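Local coordinates for protein 4'-phospho-dehydrooxetanocin synthase (Bacillus megaterium, PDB 5UL3) that catalyses the oxidative ring contraction of dAMP to an oxetane aldehyde in oxetanocin A biosynthesis, as a cobalamin-dependent radical S-adenosylmethionine enzyme with a [4Fe-4S] cluster, at residues Glu109-Tyr112 and Glu113-Leu117; Gln168-Lys171 and Asn172-Ser176; Asp198-Tyr201 and Ser202-Asn206; His719-His722 and Asn723-Arg727. All blocks are in the same frame, centred on the assembly; numbering follows the deposited sequence.

Contact 1 of 4, residues Glu109-Tyr112 and Glu113-Leu117; sequences EELY and EHLEL
Glu116 reaches back one helical turn to lie against the ring of Tyr112, in the one of two tyrosine conformers described here, so the ring contact is to that extent less certain. Followed from its base, its CB only grazes the carbonyl oxygen of Tyr112, while CG rests 3.5 Å from that same Tyr112 O and also meets the ring at CE1. Its CD comes to the ring edge, in the ring plane, and OE1 of Glu116, also near that plane, ends 3.2 Å from CE1 of Tyr112; the approach is therefore to the C-H edge. The carboxylate plane is turned 71° from that of the ring. Tyr112 offers that edge with its CG anti to the backbone N (chi1 -163°); its hydroxyl is bonded to Arg49. The contact lies where the short helix 109-115, probably part of the N-terminal domain, runs out and its backbone bonding loses regularity. Leu115 N donates to Tyr112 O at 2.9 Å, from well above the carbonyl plane, and its second bond, to Leu111 O, is weak. Glu110 O likewise receives only weak bonds, from the N atoms of Glu113 and His114, but CD2 of His114 also sets its ring edge 3.1 Å from Glu110 O. Glu116 then centres an inverse gamma turn. On the apolar side CG of Leu111 lies 4.5 Å from CD1 of Leu115, and both leucines pack on Ile70 of the antiparallel sheet, with helix 83-88 also against them. One water donates to both Glu109 O and Glu113 OE2, 3.1 Å from the latter.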
loop_
_atom_site.group_PDB
_atom_site.type_symbol
_atom_site.label_atom_id
_atom_site.label_comp_id
_atom_site.label_asym_id
_atom_site.label_seq_id
_atom_site.Cartn_x
_atom_site.Cartn_y
_atom_site.Cartn_z
ATOM N N GLU A 109 31.385 -13.288 31.191
ATOM C CA GLU A 109 30.597 -14.511 31.068
ATOM C C GLU A 109 29.164 -14.222 30.632
ATOM O O GLU A 109 28.619 -14.919 29.766
ATOM C CB GLU A 109 30.606 -15.275 32.393
ATOM C CG GLU A 109 29.997 -16.670 32.291
ATOM C CD GLU A 109 29.690 -17.284 33.645
ATOM O OE1 GLU A 109 30.286 -16.847 34.652
ATOM O OE2 GLU A 109 28.844 -18.202 33.698
ATOM N N GLU A 110 28.533 -13.201 31.218
ATOM C CA GLU A 110 27.137 -12.929 30.892
ATOM C C GLU A 110 26.953 -12.411 29.468
ATOM O O GLU A 110 25.836 -12.473 28.942
ATOM C CB GLU A 110 26.541 -11.932 31.887
ATOM C CG GLU A 110 26.327 -12.492 33.292
ATOM C CD GLU A 110 25.769 -11.453 34.258
ATOM O OE1 GLU A 110 25.835 -10.244 33.941
ATOM O OE2 GLU A 110 25.263 -11.844 35.333
ATOM N N LEU A 111 28.010 -11.895 28.837
ATOM C CA LEU A 111 27.867 -11.376 27.481
ATOM C C LEU A 111 27.489 -12.489 26.511
ATOM O O LEU A 111 26.712 -12.269 25.574
ATOM C CB LEU A 111 29.159 -10.692 27.035
ATOM C CG LEU A 111 29.180 -10.099 25.622
ATOM C CD1 LEU A 111 28.005 -9.150 25.389
ATOM C CD2 LEU A 111 30.498 -9.390 25.346
ATOM N N TYR A 112 28.019 -13.694 26.735
ATOM C CA TYR A 112 27.678 -14.816 25.863
ATOM C C TYR A 112 26.174 -15.044 25.829
ATOM O O TYR A 112 25.606 -15.281 24.755
ATOM C CB TYR A 112 28.400 -16.090 26.308
ATOM C CG TYR A 112 28.423 -17.173 25.240
ATOM C CD1 TYR A 112 27.273 -17.884 24.912
ATOM C CD2 TYR A 112 29.593 -17.479 24.559
ATOM C CE1 TYR A 112 27.290 -18.866 23.933
ATOM C CE2 TYR A 112 29.621 -18.468 23.581
ATOM C CZ TYR A 112 28.467 -19.155 23.273
ATOM O OH TYR A 112 28.489 -20.129 22.300
ATOM N N GLU A 113 25.515 -14.973 26.984
ATOM C CA GLU A 113 24.075 -15.173 27.035
ATOM C C GLU A 113 23.350 -14.137 26.188
ATOM O O GLU A 113 22.374 -14.463 25.503
ATOM C CB GLU A 113 23.594 -15.124 28.490
ATOM C CG GLU A 113 24.302 -16.135 29.400
ATOM C CD GLU A 113 24.157 -15.827 30.898
ATOM O OE1 GLU A 113 23.117 -15.261 31.309
ATOM O OE2 GLU A 113 25.094 -16.153 31.665
ATOM N N HIS A 114 23.819 -12.878 26.215
ATOM C CA HIS A 114 23.200 -11.852 25.382
ATOM C C HIS A 114 23.357 -12.175 23.902
ATOM O O HIS A 114 22.519 -11.769 23.093
ATOM C CB HIS A 114 23.786 -10.470 25.697
ATOM C CG HIS A 114 23.363 -9.921 27.032
ATOM N ND1 HIS A 114 22.349 -8.996 27.166
ATOM C CD2 HIS A 114 23.807 -10.176 28.286
ATOM C CE1 HIS A 114 22.190 -8.701 28.446
ATOM N NE2 HIS A 114 23.060 -9.406 29.145
ATOM N N LEU A 115 24.404 -12.920 23.530
ATOM C CA LEU A 115 24.653 -13.227 22.127
ATOM C C LEU A 115 23.907 -14.459 21.644
ATOM O O LEU A 115 23.970 -14.769 20.450
ATOM C CB LEU A 115 26.148 -13.422 21.875
ATOM C CG LEU A 115 26.962 -12.146 22.050
ATOM C CD1 LEU A 115 28.449 -12.458 21.877
ATOM C CD2 LEU A 115 26.485 -11.120 21.023
ATOM N N GLU A 116 23.219 -15.171 22.540
ATOM C CA GLU A 116 22.382 -16.305 22.163
ATOM C C GLU A 116 21.005 -15.775 21.763
ATOM O O GLU A 116 20.024 -15.862 22.499
ATOM C CB GLU A 116 22.305 -17.311 23.306
ATOM C CG GLU A 116 23.660 -17.944 23.624
ATOM C CD GLU A 116 23.558 -19.197 24.484
ATOM O OE1 GLU A 116 24.397 -20.110 24.307
ATOM O OE2 GLU A 116 22.644 -19.271 25.333
ATOM N N LEU A 117 20.966 -15.183 20.570
ATOM C CA LEU A 117 19.743 -14.544 20.094
ATOM C C LEU A 117 18.689 -15.593 19.741
ATOM O O LEU A 117 19.009 -16.623 19.129
ATOM C CB LEU A 117 20.039 -13.669 18.870
ATOM C CG LEU A 117 21.026 -12.515 19.056
ATOM C CD1 LEU A 117 21.074 -11.676 17.783
ATOM C CD2 LEU A 117 20.611 -11.659 20.230
HETATM O O HOH W 1 27.056 -17.788 29.957
#

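Contact 2 of 4, residues Gln168-Lys171 and Asn172-Ser176; sequences QIIK and NLLDS
Four successive backbone bonds join Gln168-Lys171 to Asn172-Ser176, each from residue i+4 to residue i, the regular alpha-helical pattern. The helix, 166-176, belongs to the Rossmann fold that houses cobalamin. Leu174 N to Ile170 O is 2.9 Å with an N-H...O angle of 163°, and Leu173 N to Ile169 O is of the same length; the last of the four, Asp175 N to Lys171 O, stretches to 3.1 Å. At the C-terminal end, Asn172 O accepts from Ser176 N at 3.0 Å and, less certainly, from Ser176 OG at 3.2 Å, since the serine has two conformers and this bond belongs to the one described. In that conformer a chi1 of 66° swings OG back over the preceding turn to the carbonyl. Asn172, likewise modelled in two conformers, directs its amide in this one away from the other segment, with ND2 bonded to Glu156 of the neighbouring strand.

Outward from the backbone bonds, the apolar residues pack between turns. Ile169 and Leu173 lie side by side and point the same way, with the CG2 branch of Ile169 at CD1 of Leu173; the same leucine methyl also meets CD1 of Ile170, whose side chain slants across it. Ile169 and Leu173 reach both strand 119-124, at Val123 and Thr121, and helix 190-205, which Ile170 also meets at Leu199 and His203. Leu174 lies less close to Ile170: its CG is 4.4 Å from CG2 of Ile170, but only 3.3 Å from Ile170 O.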
loop_
_atom_site.group_PDB
_atom_site.type_symbol
_atom_site.label_atom_id
_atom_site.label_comp_id
_atom_site.label_asym_id
_atom_site.label_seq_id
_atom_site.Cartn_x
_atom_site.Cartn_y
_atom_site.Cartn_z
ATOM N N GLN A 168 6.563 -25.474 1.197
ATOM C CA GLN A 168 7.916 -24.944 1.321
ATOM C C GLN A 168 8.066 -24.109 2.590
ATOM O O GLN A 168 9.136 -24.106 3.214
ATOM C CB GLN A 168 8.284 -24.130 0.081
ATOM C CG GLN A 168 8.435 -25.000 -1.173
ATOM C CD GLN A 168 8.704 -24.196 -2.437
ATOM O OE1 GLN A 168 8.120 -23.132 -2.658
ATOM N NE2 GLN A 168 9.588 -24.714 -3.283
ATOM N N ILE A 169 7.016 -23.387 2.984
ATOM C CA ILE A 169 7.069 -22.660 4.256
ATOM C C ILE A 169 7.318 -23.624 5.405
ATOM O O ILE A 169 8.214 -23.416 6.228
ATOM C CB ILE A 169 5.774 -21.870 4.483
ATOM C CG1 ILE A 169 5.684 -20.706 3.489
ATOM C CG2 ILE A 169 5.699 -21.410 5.958
ATOM C CD1 ILE A 169 4.280 -20.143 3.356
ATOM N N ILE A 170 6.532 -24.707 5.465
ATOM C CA ILE A 170 6.658 -25.651 6.576
ATOM C C ILE A 170 8.043 -26.283 6.581
ATOM O O ILE A 170 8.683 -26.405 7.636
ATOM C CB ILE A 170 5.549 -26.715 6.507
ATOM C CG1 ILE A 170 4.169 -26.061 6.587
ATOM C CG2 ILE A 170 5.739 -27.757 7.606
ATOM C CD1 ILE A 170 3.921 -25.303 7.886
ATOM N N LYS A 171 8.527 -26.693 5.401
ATOM C CA LYS A 171 9.882 -27.221 5.286
ATOM C C LYS A 171 10.899 -26.228 5.821
ATOM O O LYS A 171 11.832 -26.605 6.549
ATOM C CB LYS A 171 10.206 -27.540 3.821
ATOM C CG LYS A 171 9.635 -28.838 3.264
ATOM C CD LYS A 171 10.275 -29.127 1.896
ATOM C CE LYS A 171 11.801 -28.949 1.965
ATOM N NZ LYS A 171 12.532 -29.146 0.669
ATOM N N ASN A 172 10.741 -24.954 5.456
ATOM C CA ASN A 172 11.643 -23.907 5.924
ATOM C C ASN A 172 11.616 -23.797 7.444
ATOM O O ASN A 172 12.664 -23.659 8.081
ATOM C CB ASN A 172 11.253 -22.577 5.268
ATOM C CG ASN A 172 12.230 -21.450 5.569
ATOM O OD1 ASN A 172 12.547 -21.170 6.723
ATOM N ND2 ASN A 172 12.697 -20.782 4.518
ATOM N N LEU A 173 10.421 -23.845 8.037
ATOM C CA LEU A 173 10.301 -23.731 9.488
ATOM C C LEU A 173 10.980 -24.898 10.194
ATOM O O LEU A 173 11.644 -24.714 11.220
ATOM C CB LEU A 173 8.830 -23.664 9.891
ATOM C CG LEU A 173 8.051 -22.420 9.430
ATOM C CD1 LEU A 173 6.553 -22.574 9.674
ATOM C CD2 LEU A 173 8.587 -21.168 10.162
ATOM N N LEU A 174 10.785 -26.117 9.685
ATOM C CA LEU A 174 11.405 -27.266 10.330
ATOM C C LEU A 174 12.919 -27.158 10.297
ATOM O O LEU A 174 13.589 -27.547 11.259
ATOM C CB LEU A 174 10.936 -28.561 9.660
ATOM C CG LEU A 174 9.443 -28.880 9.742
ATOM C CD1 LEU A 174 9.170 -30.259 9.141
ATOM C CD2 LEU A 174 8.934 -28.811 11.168
ATOM N N ASP A 175 13.467 -26.600 9.213
ATOM C CA ASP A 175 14.913 -26.462 9.085
ATOM C C ASP A 175 15.456 -25.380 10.013
ATOM O O ASP A 175 16.481 -25.583 10.667
ATOM C CB ASP A 175 15.273 -26.156 7.630
ATOM C CG ASP A 175 16.774 -25.942 7.426
ATOM O OD1 ASP A 175 17.545 -26.900 7.620
ATOM O OD2 ASP A 175 17.178 -24.819 7.062
ATOM N N SER A 176 14.781 -24.229 10.094
ATOM C CA SER A 176 15.307 -23.105 10.868
ATOM C C SER A 176 15.022 -23.205 12.366
ATOM O O SER A 176 15.746 -22.587 13.159
ATOM C CB SER A 176 14.739 -21.783 10.338
ATOM O OG SER A 176 13.344 -21.705 10.555
#

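Contact 3 of 4, residues Asp198-Tyr201 and Ser202-Asn206; sequences DLIY and SHIEN
His203 lays the ND1 edge of its ring against the carbonyl of Leu199, one turn back. ND1 donates to Leu199 O at 2.8 Å, and the oxygen lies 5° out of the ring plane, so the bond helps fix the ring's rotation. Leu199 O takes two further bonds: one from His203 N at 3.1 Å, and one from Ser202 OG at 3.0 Å, which arrives above the carbonyl plane. The serine can do this because OG stands between its backbone N and carbonyl carbon (chi1 62°). Three donors from two consecutive residues thus grip one oxygen. One position further round the helix, CD1 of Ile204 bridges two residues, 4.1 Å from CG2 of Ile200 and 4.2 Å from CD1 of Tyr201; the tyrosine and Ile204 run side by side. Water joins the carboxylate of Glu205, donating to OE1 at 2.8 Å, and weakly to Tyr201 O. Helix 190-205 is the crossover of a beta-alpha-beta unit between strands 180-184 and 212-216. Ile200, Tyr201 and Ile204 pack on Ile213 of the latter strand, while Leu199 and His203 face helix 166-176, and Asp198 forms a salt bridge with Arg230 at the end of helix 224-230.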
loop_
_atom_site.group_PDB
_atom_site.type_symbol
_atom_site.label_atom_id
_atom_site.label_comp_id
_atom_site.label_asym_id
_atom_site.label_seq_id
_atom_site.Cartn_x
_atom_site.Cartn_y
_atom_site.Cartn_z
ATOM N N ASP A 198 -2.791 -24.421 10.688
ATOM C CA ASP A 198 -3.092 -25.833 10.933
ATOM C C ASP A 198 -1.824 -26.683 10.903
ATOM O O ASP A 198 -1.568 -27.469 11.820
ATOM C CB ASP A 198 -4.098 -26.347 9.898
ATOM C CG ASP A 198 -5.527 -25.890 10.168
ATOM O OD1 ASP A 198 -5.820 -25.254 11.211
ATOM O OD2 ASP A 198 -6.376 -26.175 9.306
ATOM N N LEU A 199 -0.997 -26.502 9.862
ATOM C CA LEU A 199 0.230 -27.282 9.708
ATOM C C LEU A 199 1.273 -26.927 10.763
ATOM O O LEU A 199 2.012 -27.800 11.231
ATOM C CB LEU A 199 0.805 -27.057 8.317
ATOM C CG LEU A 199 0.082 -27.827 7.224
ATOM C CD1 LEU A 199 0.368 -27.177 5.895
ATOM C CD2 LEU A 199 0.583 -29.263 7.250
ATOM N N ILE A 200 1.369 -25.646 11.129
ATOM C CA ILE A 200 2.299 -25.250 12.184
ATOM C C ILE A 200 1.944 -25.946 13.489
ATOM O O ILE A 200 2.812 -26.506 14.166
ATOM C CB ILE A 200 2.297 -23.720 12.360
ATOM C CG1 ILE A 200 2.978 -23.055 11.167
ATOM C CG2 ILE A 200 2.986 -23.345 13.680
ATOM C CD1 ILE A 200 2.813 -21.524 11.162
ATOM N N TYR A 201 0.664 -25.890 13.878
ATOM C CA TYR A 201 0.278 -26.486 15.155
ATOM C C TYR A 201 0.340 -28.011 15.106
ATOM O O TYR A 201 0.682 -28.641 16.112
ATOM C CB TYR A 201 -1.115 -26.025 15.572
ATOM C CG TYR A 201 -1.128 -24.623 16.144
ATOM C CD1 TYR A 201 -0.594 -24.363 17.396
ATOM C CD2 TYR A 201 -1.669 -23.566 15.428
ATOM C CE1 TYR A 201 -0.597 -23.089 17.925
ATOM C CE2 TYR A 201 -1.674 -22.285 15.948
ATOM C CZ TYR A 201 -1.130 -22.054 17.198
ATOM O OH TYR A 201 -1.126 -20.781 17.736
ATOM N N SER A 202 0.029 -28.625 13.958
ATOM C CA SER A 202 0.179 -30.079 13.898
ATOM C C SER A 202 1.640 -30.493 14.059
ATOM O O SER A 202 1.917 -31.538 14.657
ATOM C CB SER A 202 -0.425 -30.649 12.604
ATOM O OG SER A 202 0.216 -30.172 11.435
ATOM N N HIS A 203 2.588 -29.673 13.591
ATOM C CA HIS A 203 3.993 -30.000 13.797
ATOM C C HIS A 203 4.480 -29.650 15.198
ATOM O O HIS A 203 5.384 -30.314 15.717
ATOM C CB HIS A 203 4.855 -29.310 12.743
ATOM C CG HIS A 203 4.824 -30.001 11.415
ATOM N ND1 HIS A 203 3.806 -29.822 10.502
ATOM C CD2 HIS A 203 5.664 -30.914 10.873
ATOM C CE1 HIS A 203 4.034 -30.574 9.439
ATOM N NE2 HIS A 203 5.158 -31.242 9.637
ATOM N N ILE A 204 3.920 -28.614 15.826
ATOM C CA ILE A 204 4.213 -28.401 17.244
ATOM C C ILE A 204 3.750 -29.607 18.043
ATOM O O ILE A 204 4.477 -30.127 18.901
ATOM C CB ILE A 204 3.545 -27.109 17.752
ATOM C CG1 ILE A 204 4.246 -25.876 17.186
ATOM C CG2 ILE A 204 3.559 -27.070 19.276
ATOM C CD1 ILE A 204 3.549 -24.565 17.579
ATOM N N GLU A 205 2.540 -30.082 17.744
ATOM C CA GLU A 205 1.966 -31.239 18.420
ATOM C C GLU A 205 2.827 -32.483 18.226
ATOM O O GLU A 205 2.897 -33.340 19.113
ATOM C CB GLU A 205 0.554 -31.470 17.878
ATOM C CG GLU A 205 -0.374 -32.238 18.795
ATOM C CD GLU A 205 -0.843 -31.422 19.983
ATOM O OE1 GLU A 205 -0.377 -30.272 20.153
ATOM O OE2 GLU A 205 -1.688 -31.935 20.748
ATOM N N ASN A 206 3.475 -32.595 17.075
ATOM C CA ASN A 206 4.337 -33.729 16.767
ATOM C C ASN A 206 5.737 -33.594 17.347
ATOM O O ASN A 206 6.540 -34.524 17.202
ATOM C CB ASN A 206 4.436 -33.914 15.252
ATOM C CG ASN A 206 4.941 -35.299 14.873
ATOM O OD1 ASN A 206 4.568 -36.287 15.503
ATOM N ND2 ASN A 206 5.815 -35.372 13.872
HETATM O O HOH W 2 -0.733 -27.760 19.016
#

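Contact 4 of 4, residues His719-His722 and Asn723-Arg727; sequences HRLH and NTLKR
Thr724 bonds twice to the carbonyl of Arg720, through its backbone and through its hydroxyl. Thr724 N lies 2.8 Å from Arg720 O with an N-H...O angle of 169°, and Thr724 OG1 donates to the same oxygen at 3.0 Å; the two donors come from opposite faces of the carbonyl plane. A chi1 of 60° sets OG1 there and leaves CG2 to touch CD of Arg720 at 4.1 Å, where the bent arginine chain slants past. On the buried side, CG of Leu721 meets CD1 of Leu725 at 4.0 Å. On the exposed side, ND1 of His722 makes a weak bond of 3.4 Å to OD1 of Asn723, ring and amide planes standing 63° apart.

Regular backbone bonds underlie these side chains: Asn723 N to His719 O at 2.9 Å begins the series, and Leu725 and Lys726 continue it to Leu721 and His722. His719 occupies the N-cap position of helix 720-730. Just before it, Asp715 accepts from the backbone N atoms of Leu721 and His722, and Ser716 OG bonds to Arg720 N, so the first turn's N-H groups are satisfied by preceding residues. The helix packs against two long helices, consistent with the C-terminal helix bundle: Leu721 and Thr724 rest on Thr610 of helix 588-617, while Leu721 and Leu725 meet Val704 and Leu701, respectively, of helix 683-709.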
loop_
_atom_site.group_PDB
_atom_site.type_symbol
_atom_site.label_atom_id
_atom_site.label_comp_id
_atom_site.label_asym_id
_atom_site.label_seq_id
_atom_site.Cartn_x
_atom_site.Cartn_y
_atom_site.Cartn_z
ATOM N N HIS A 719 -4.838 -17.300 -28.140
ATOM C CA HIS A 719 -6.018 -16.721 -28.789
ATOM C C HIS A 719 -7.027 -16.182 -27.778
ATOM O O HIS A 719 -8.237 -16.323 -27.951
ATOM C CB HIS A 719 -6.673 -17.743 -29.721
ATOM C CG HIS A 719 -5.720 -18.308 -30.718
ATOM N ND1 HIS A 719 -5.513 -17.734 -31.953
ATOM C CD2 HIS A 719 -4.871 -19.359 -30.640
ATOM C CE1 HIS A 719 -4.599 -18.425 -32.608
ATOM N NE2 HIS A 719 -4.193 -19.416 -31.833
ATOM N N ARG A 720 -6.522 -15.524 -26.735
ATOM C CA ARG A 720 -7.393 -15.047 -25.665
ATOM C C ARG A 720 -8.344 -13.952 -26.146
ATOM O O ARG A 720 -9.524 -13.941 -25.763
ATOM C CB ARG A 720 -6.547 -14.553 -24.490
ATOM C CG ARG A 720 -7.357 -14.128 -23.266
ATOM C CD ARG A 720 -7.912 -15.327 -22.515
ATOM N NE ARG A 720 -6.847 -16.168 -21.972
ATOM C CZ ARG A 720 -6.303 -16.000 -20.771
ATOM N NH1 ARG A 720 -6.721 -15.018 -19.982
ATOM N NH2 ARG A 720 -5.338 -16.814 -20.358
ATOM N N LEU A 721 -7.866 -13.012 -26.973
ATOM C CA LEU A 721 -8.770 -11.963 -27.436
ATOM C C LEU A 721 -9.841 -12.538 -28.358
ATOM O O LEU A 721 -11.020 -12.187 -28.240
ATOM C CB LEU A 721 -8.002 -10.837 -28.133
ATOM C CG LEU A 721 -8.852 -9.602 -28.466
ATOM C CD1 LEU A 721 -9.518 -9.012 -27.221
ATOM C CD2 LEU A 721 -8.039 -8.505 -29.171
ATOM N N HIS A 722 -9.458 -13.420 -29.278
ATOM C CA HIS A 722 -10.463 -14.092 -30.098
ATOM C C HIS A 722 -11.494 -14.798 -29.224
ATOM O O HIS A 722 -12.706 -14.646 -29.423
ATOM C CB HIS A 722 -9.803 -15.093 -31.045
ATOM C CG HIS A 722 -10.792 -15.911 -31.821
ATOM N ND1 HIS A 722 -11.130 -17.203 -31.472
ATOM C CD2 HIS A 722 -11.538 -15.610 -32.910
ATOM C CE1 HIS A 722 -12.029 -17.667 -32.321
ATOM N NE2 HIS A 722 -12.295 -16.720 -33.204
ATOM N N ASN A 723 -11.029 -15.559 -28.233
ATOM C CA ASN A 723 -11.949 -16.347 -27.411
ATOM C C ASN A 723 -12.860 -15.456 -26.574
ATOM O O ASN A 723 -14.069 -15.701 -26.497
ATOM C CB ASN A 723 -11.175 -17.306 -26.502
ATOM C CG ASN A 723 -10.470 -18.416 -27.274
ATOM O OD1 ASN A 723 -10.834 -18.733 -28.406
ATOM N ND2 ASN A 723 -9.459 -19.014 -26.653
ATOM N N THR A 724 -12.306 -14.428 -25.917
ATOM C CA THR A 724 -13.166 -13.578 -25.094
ATOM C C THR A 724 -14.116 -12.735 -25.941
ATOM O O THR A 724 -15.255 -12.495 -25.527
ATOM C CB THR A 724 -12.339 -12.683 -24.152
ATOM O OG1 THR A 724 -11.461 -11.824 -24.901
ATOM C CG2 THR A 724 -11.530 -13.538 -23.172
ATOM N N LEU A 725 -13.692 -12.286 -27.126
ATOM C CA LEU A 725 -14.622 -11.574 -28.002
ATOM C C LEU A 725 -15.788 -12.476 -28.404
ATOM O O LEU A 725 -16.957 -12.075 -28.324
ATOM C CB LEU A 725 -13.895 -11.056 -29.248
ATOM C CG LEU A 725 -13.013 -9.804 -29.150
ATOM C CD1 LEU A 725 -12.267 -9.620 -30.488
ATOM C CD2 LEU A 725 -13.860 -8.593 -28.838
ATOM N N LYS A 726 -15.485 -13.705 -28.832
ATOM C CA LYS A 726 -16.536 -14.626 -29.264
ATOM C C LYS A 726 -17.551 -14.851 -28.152
ATOM O O LYS A 726 -18.767 -14.796 -28.384
ATOM C CB LYS A 726 -15.918 -15.959 -29.699
ATOM C CG LYS A 726 -16.937 -16.968 -30.214
ATOM C CD LYS A 726 -16.243 -18.259 -30.619
ATOM C CE LYS A 726 -17.219 -19.170 -31.374
ATOM N NZ LYS A 726 -16.571 -20.427 -31.839
ATOM N N ARG A 727 -17.063 -15.082 -26.933
ATOM C CA ARG A 727 -17.947 -15.249 -25.787
ATOM C C ARG A 727 -18.750 -13.983 -25.512
ATOM O O ARG A 727 -19.955 -14.054 -25.238
ATOM C CB ARG A 727 -17.122 -15.642 -24.562
ATOM C CG ARG A 727 -17.940 -16.054 -23.354
ATOM C CD ARG A 727 -17.015 -16.515 -22.237
ATOM N NE ARG A 727 -15.925 -17.310 -22.792
ATOM C CZ ARG A 727 -15.983 -18.622 -22.999
ATOM N NH1 ARG A 727 -14.944 -19.256 -23.525
ATOM N NH2 ARG A 727 -17.081 -19.299 -22.679
#

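Contacts 2 and 3 touch directly, their centres 12 Å apart, and belong to neighbouring helices of the cobalamin-binding Rossmann fold. CD1 of Ile170 lies 3.6 Å from CB of Leu199, and CG2 of Ile170 is 3.8 Å from CE1 of His203. Neither contact touches the cofactor: the side chains of Leu173 and Ile200 are about 11 and 10 Å from bound cobalamin. Contact 1, beside the antiparallel sheet of strands 49-53 to 102-106, comes within about 9 Å of contact 2 between nearest atoms. Contact 4 lies on the opposite side of the chain's centre from contact 1, centres about 65 Å apart, and both are remote from the annotated sites.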